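Pyridoxine 4-oxidase (Mesorhizobium loti, PDB 4HA6) catalyses the FAD-dependent oxidation of the 4-hydroxymethyl group of pyridoxine to give pyridoxal, with molecular oxygen as electron acceptor. Local coordinates at residues Ser98-Gln101 against Ala102-Asp105; Val460-Ala463 against Asn464-Lys468. All blocks are in the same frame, centred on the assembly; numbering follows the deposited sequence.

Contact 1. Residues Ser98-Gln101 against Ala102-Asp105; sequences SDFQ and AWVD
Phe100 turns the edge of its ring onto a face of Trp103, a T-shaped pair three residues apart whose planes stand 74° to each other. The indole can be followed outward from its root. CB lies 3.3 Å from Phe100 O, and CD1 comes to 3.5 Å from Asp99 O; next to it NE1 donates to the carbonyl of Asn483. Further out the six-membered ring takes the phenyl edge: CE3 is 3.9 Å from Phe100 CD1, while CH2 is 4.0 Å from Phe100 CE1. Both residues have CG anti to their own carbonyl carbon, which sends the two rings off the same side of the chain to lie next to each other. All this happens on helix 97-107, an alpha-helix of the GMC oxidoreductase fold, where Val104 N bonds to Phe100 O at 3.0 Å and Asp105 N to Gln101 O. With an alanine here in place of Trp103, the Phe100 ring edge is likely to lose the face it rests on, and the Asn483 carbonyl its indole donor. Phe100 suits a buried place, its ring also packing on Trp114, Leu117 and Phe121 of helix 114-124. The exposed side carries polar residues instead: Gln101 first runs anti to its backbone nitrogen, then bends at chi2, carrying NE2 one turn onward to Asp105 OD1 at 2.9 Å. That oxygen lies in the amide plane of Gln101, yet the nitrogen meets it from above the carboxylate plane, and the bond is bent to 144° at the hydrogen.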
loop_
_atom_site.group_PDB
_atom_site.type_symbol
_atom_site.label_atom_id
_atom_site.label_comp_id
_atom_site.label_asym_id
_atom_site.label_seq_id
_atom_site.Cartn_x
_atom_site.Cartn_y
_atom_site.Cartn_z
ATOM N N SER A 98 -0.145 -11.622 13.535
ATOM C CA SER A 98 -0.840 -10.789 14.511
ATOM C C SER A 98 -1.550 -9.591 13.859
ATOM O O SER A 98 -2.569 -9.117 14.385
ATOM C CB SER A 98 0.121 -10.314 15.594
ATOM O OG SER A 98 0.621 -11.407 16.351
ATOM N N ASP A 99 -1.020 -9.106 12.729
ATOM C CA ASP A 99 -1.665 -8.008 11.992
ATOM C C ASP A 99 -3.077 -8.425 11.622
ATOM O O ASP A 99 -4.018 -7.634 11.679
ATOM C CB ASP A 99 -0.940 -7.687 10.676
ATOM C CG ASP A 99 0.488 -7.218 10.864
ATOM O OD1 ASP A 99 0.872 -6.858 11.999
ATOM O OD2 ASP A 99 1.231 -7.178 9.846
ATOM N N PHE A 100 -3.210 -9.680 11.211
ATOM C CA PHE A 100 -4.476 -10.187 10.707
ATOM C C PHE A 100 -5.395 -10.646 11.836
ATOM O O PHE A 100 -6.616 -10.662 11.671
ATOM C CB PHE A 100 -4.232 -11.286 9.671
ATOM C CG PHE A 100 -3.497 -10.802 8.462
ATOM C CD1 PHE A 100 -4.157 -10.061 7.486
ATOM C CD2 PHE A 100 -2.138 -11.060 8.307
ATOM C CE1 PHE A 100 -3.477 -9.598 6.364
ATOM C CE2 PHE A 100 -1.449 -10.603 7.182
ATOM C CZ PHE A 100 -2.111 -9.868 6.219
ATOM N N GLN A 101 -4.815 -10.984 12.989
ATOM C CA GLN A 101 -5.623 -11.258 14.168
ATOM C C GLN A 101 -6.497 -10.052 14.484
ATOM O O GLN A 101 -7.658 -10.202 14.875
ATOM C CB GLN A 101 -4.748 -11.603 15.382
ATOM C CG GLN A 101 -5.566 -11.906 16.648
ATOM C CD GLN A 101 -6.535 -13.072 16.457
ATOM O OE1 GLN A 101 -6.138 -14.160 16.032
ATOM N NE2 GLN A 101 -7.814 -12.845 16.761
ATOM N N ALA A 102 -5.938 -8.857 14.310
ATOM C CA ALA A 102 -6.690 -7.627 14.520
ATOM C C ALA A 102 -7.833 -7.479 13.510
ATOM O O ALA A 102 -8.874 -6.901 13.837
ATOM C CB ALA A 102 -5.765 -6.414 14.483
ATOM N N TRP A 103 -7.639 -7.980 12.288
ATOM C CA TRP A 103 -8.720 -7.969 11.293
ATOM C C TRP A 103 -9.852 -8.897 11.716
ATOM O O TRP A 103 -11.032 -8.612 11.458
ATOM C CB TRP A 103 -8.231 -8.427 9.908
ATOM C CG TRP A 103 -7.326 -7.455 9.186
ATOM C CD1 TRP A 103 -6.611 -6.430 9.732
ATOM C CD2 TRP A 103 -7.049 -7.433 7.773
ATOM N NE1 TRP A 103 -5.905 -5.773 8.755
ATOM C CE2 TRP A 103 -6.163 -6.364 7.539
ATOM C CE3 TRP A 103 -7.487 -8.204 6.682
ATOM C CZ2 TRP A 103 -5.688 -6.051 6.255
ATOM C CZ3 TRP A 103 -7.005 -7.898 5.410
ATOM C CH2 TRP A 103 -6.118 -6.832 5.208
ATOM N N VAL A 104 -9.482 -10.019 12.345
ATOM C CA VAL A 104 -10.457 -11.005 12.817
ATOM C C VAL A 104 -11.291 -10.414 13.943
ATOM O O VAL A 104 -12.526 -10.501 13.930
ATOM C CB VAL A 104 -9.771 -12.288 13.329
ATOM C CG1 VAL A 104 -10.777 -13.210 13.986
ATOM C CG2 VAL A 104 -9.092 -13.010 12.185
ATOM N N ASP A 105 -10.607 -9.835 14.926
ATOM C CA ASP A 105 -11.276 -9.159 16.026
ATOM C C ASP A 105 -12.205 -8.060 15.492
ATOM O O ASP A 105 -13.338 -7.938 15.931
ATOM C CB ASP A 105 -10.247 -8.560 16.991
ATOM C CG ASP A 105 -9.309 -9.613 17.575
ATOM O OD1 ASP A 105 -9.655 -10.815 17.550
ATOM O OD2 ASP A 105 -8.218 -9.239 18.053
#

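Contact 2. Residues Val460-Ala463 against Asn464-Lys468; sequences VVDA and NLRLK
Asp462 OD1 is held by two backbone amides, Asn464 N at 2.9 Å and Arg466 N at 3.1 Å, which come to it from opposite faces of the carboxylate plane. The first bond closes an Asx turn inside a type I beta turn from Asp462 to Leu465, whose own bond runs from Leu465 N to Asp462 O. With Leu465 in the left-handed region (phi 76°) and Asp462 N bonded to Arg466 O, the chain reverses as a type I turn with a G1 bulge, the hairpin end having a single bridge between Val461 and Leu467. Aspartate suits the first turn position because its short side chain, with CG lodged between backbone N and carbonyl carbon (chi1 61°), folds back over the amides. Its other oxygen faces Arg466: NH2 lies 3.1 Å and NE 3.3 Å from OD2, a salt bridge made from one face of the carboxylate, the two planes 69° apart. Arg466 NH1 turns instead to the carbonyls of Lys468 and Leu470, fixing the guanidinium. The buried apolar side chains each have their own neighbours: Val460 CG1 packs on Leu467 CD1 at 3.6 Å, and Leu465 packs against Ile496 and Phe500 of helix 490-506. A water donates to Asp462 OD2 at 2.7 Å and accepts from Arg466 NE at 3.0 Å.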
loop_
_atom_site.group_PDB
_atom_site.type_symbol
_atom_site.label_atom_id
_atom_site.label_comp_id
_atom_site.label_asym_id
_atom_site.label_seq_id
_atom_site.Cartn_x
_atom_site.Cartn_y
_atom_site.Cartn_z
ATOM N N VAL A 460 -18.044 0.547 7.600
ATOM C CA VAL A 460 -18.484 0.809 6.223
ATOM C C VAL A 460 -18.871 -0.454 5.469
ATOM O O VAL A 460 -19.918 -0.479 4.789
ATOM C CB VAL A 460 -17.494 1.660 5.439
ATOM C CG1 VAL A 460 -18.003 1.902 3.991
ATOM C CG2 VAL A 460 -17.298 2.981 6.149
ATOM N N VAL A 461 -18.051 -1.502 5.596
ATOM C CA VAL A 461 -18.421 -2.804 5.047
ATOM C C VAL A 461 -18.432 -3.891 6.113
ATOM O O VAL A 461 -17.823 -3.740 7.187
ATOM C CB VAL A 461 -17.530 -3.228 3.866
ATOM C CG1 VAL A 461 -17.639 -2.207 2.761
ATOM C CG2 VAL A 461 -16.062 -3.380 4.305
ATOM N N ASP A 462 -19.172 -4.962 5.839
ATOM C CA ASP A 462 -19.196 -6.096 6.747
ATOM C C ASP A 462 -18.051 -7.016 6.369
ATOM O O ASP A 462 -17.219 -6.638 5.542
ATOM C CB ASP A 462 -20.559 -6.821 6.741
ATOM C CG ASP A 462 -20.946 -7.410 5.370
ATOM O OD1 ASP A 462 -20.098 -7.562 4.463
ATOM O OD2 ASP A 462 -22.137 -7.750 5.198
ATOM N N ALA A 463 -18.030 -8.221 6.936
ATOM C CA ALA A 463 -16.921 -9.150 6.758
ATOM C C ALA A 463 -16.888 -9.717 5.349
ATOM O O ALA A 463 -15.871 -10.262 4.917
ATOM C CB ALA A 463 -17.010 -10.274 7.779
ATOM N N ASN A 464 -18.009 -9.606 4.649
ATOM C CA ASN A 464 -18.112 -10.043 3.263
ATOM C C ASN A 464 -17.768 -8.925 2.282
ATOM O O ASN A 464 -17.833 -9.123 1.052
ATOM C CB ASN A 464 -19.530 -10.561 2.976
ATOM C CG ASN A 464 -19.849 -11.836 3.739
ATOM O OD1 ASN A 464 -19.071 -12.786 3.726
ATOM N ND2 ASN A 464 -20.984 -11.851 4.424
ATOM N N LEU A 465 -17.422 -7.757 2.836
ATOM C CA LEU A 465 -17.017 -6.557 2.066
ATOM C C LEU A 465 -18.180 -5.819 1.396
ATOM O O LEU A 465 -17.975 -5.003 0.470
ATOM C CB LEU A 465 -15.904 -6.870 1.044
ATOM C CG LEU A 465 -14.679 -7.630 1.568
ATOM C CD1 LEU A 465 -13.631 -7.831 0.473
ATOM C CD2 LEU A 465 -14.068 -6.945 2.777
ATOM N N ARG A 466 -19.397 -6.091 1.874
ATOM C CA ARG A 466 -20.592 -5.452 1.355
ATOM C C ARG A 466 -20.835 -4.147 2.121
ATOM O O ARG A 466 -20.852 -4.142 3.354
ATOM C CB ARG A 466 -21.790 -6.395 1.517
ATOM C CG ARG A 466 -23.101 -5.883 0.923
ATOM C CD ARG A 466 -24.304 -6.688 1.458
ATOM N NE ARG A 466 -24.275 -6.741 2.920
ATOM C CZ ARG A 466 -24.873 -5.874 3.736
ATOM N NH1 ARG A 466 -25.595 -4.862 3.256
ATOM N NH2 ARG A 466 -24.751 -6.028 5.053
ATOM N N LEU A 467 -21.000 -3.035 1.403
ATOM C CA LEU A 467 -21.395 -1.790 2.066
ATOM C C LEU A 467 -22.656 -2.063 2.880
ATOM O O LEU A 467 -23.645 -2.559 2.332
ATOM C CB LEU A 467 -21.695 -0.692 1.046
ATOM C CG LEU A 467 -21.892 0.651 1.755
ATOM C CD1 LEU A 467 -20.637 1.457 1.615
ATOM C CD2 LEU A 467 -23.098 1.403 1.224
ATOM N N LYS A 468 -22.622 -1.768 4.180
ATOM C CA LYS A 468 -23.690 -2.208 5.083
ATOM C C LYS A 468 -25.082 -1.667 4.713
ATOM O O LYS A 468 -26.092 -2.294 5.014
ATOM C CB LYS A 468 -23.339 -1.891 6.545
ATOM C CG LYS A 468 -22.117 -2.657 7.071
ATOM C CD LYS A 468 -22.090 -2.774 8.605
ATOM C CE LYS A 468 -21.069 -3.841 9.031
ATOM N NZ LYS A 468 -21.024 -4.094 10.510
HETATM O O HOH W 1 -23.216 -9.523 3.521
#

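From the N terminus the chain first reaches contact 1, which closes no loop: its partners are neighbours along helix 97-107. Much later, between strands 441-443 and 473-475, contact 2 closes a tight reversal. The two are in series, neither nested nor crossing, with centres about 17 Å apart and nearest atoms about 7 Å apart. Each is tied toward the other's part of the chain by a backbone carbonyl: Asp105 O accepts from Lys455 NZ and Ala463 O from Trp112 NE1. Through Phe100 and Trp103, contact 1 joins helix 114-124 to the loop around Met481 and Asn483, whereas contact 2 lies against edge strand 473-475 of the parallel sheet and helix 490-506.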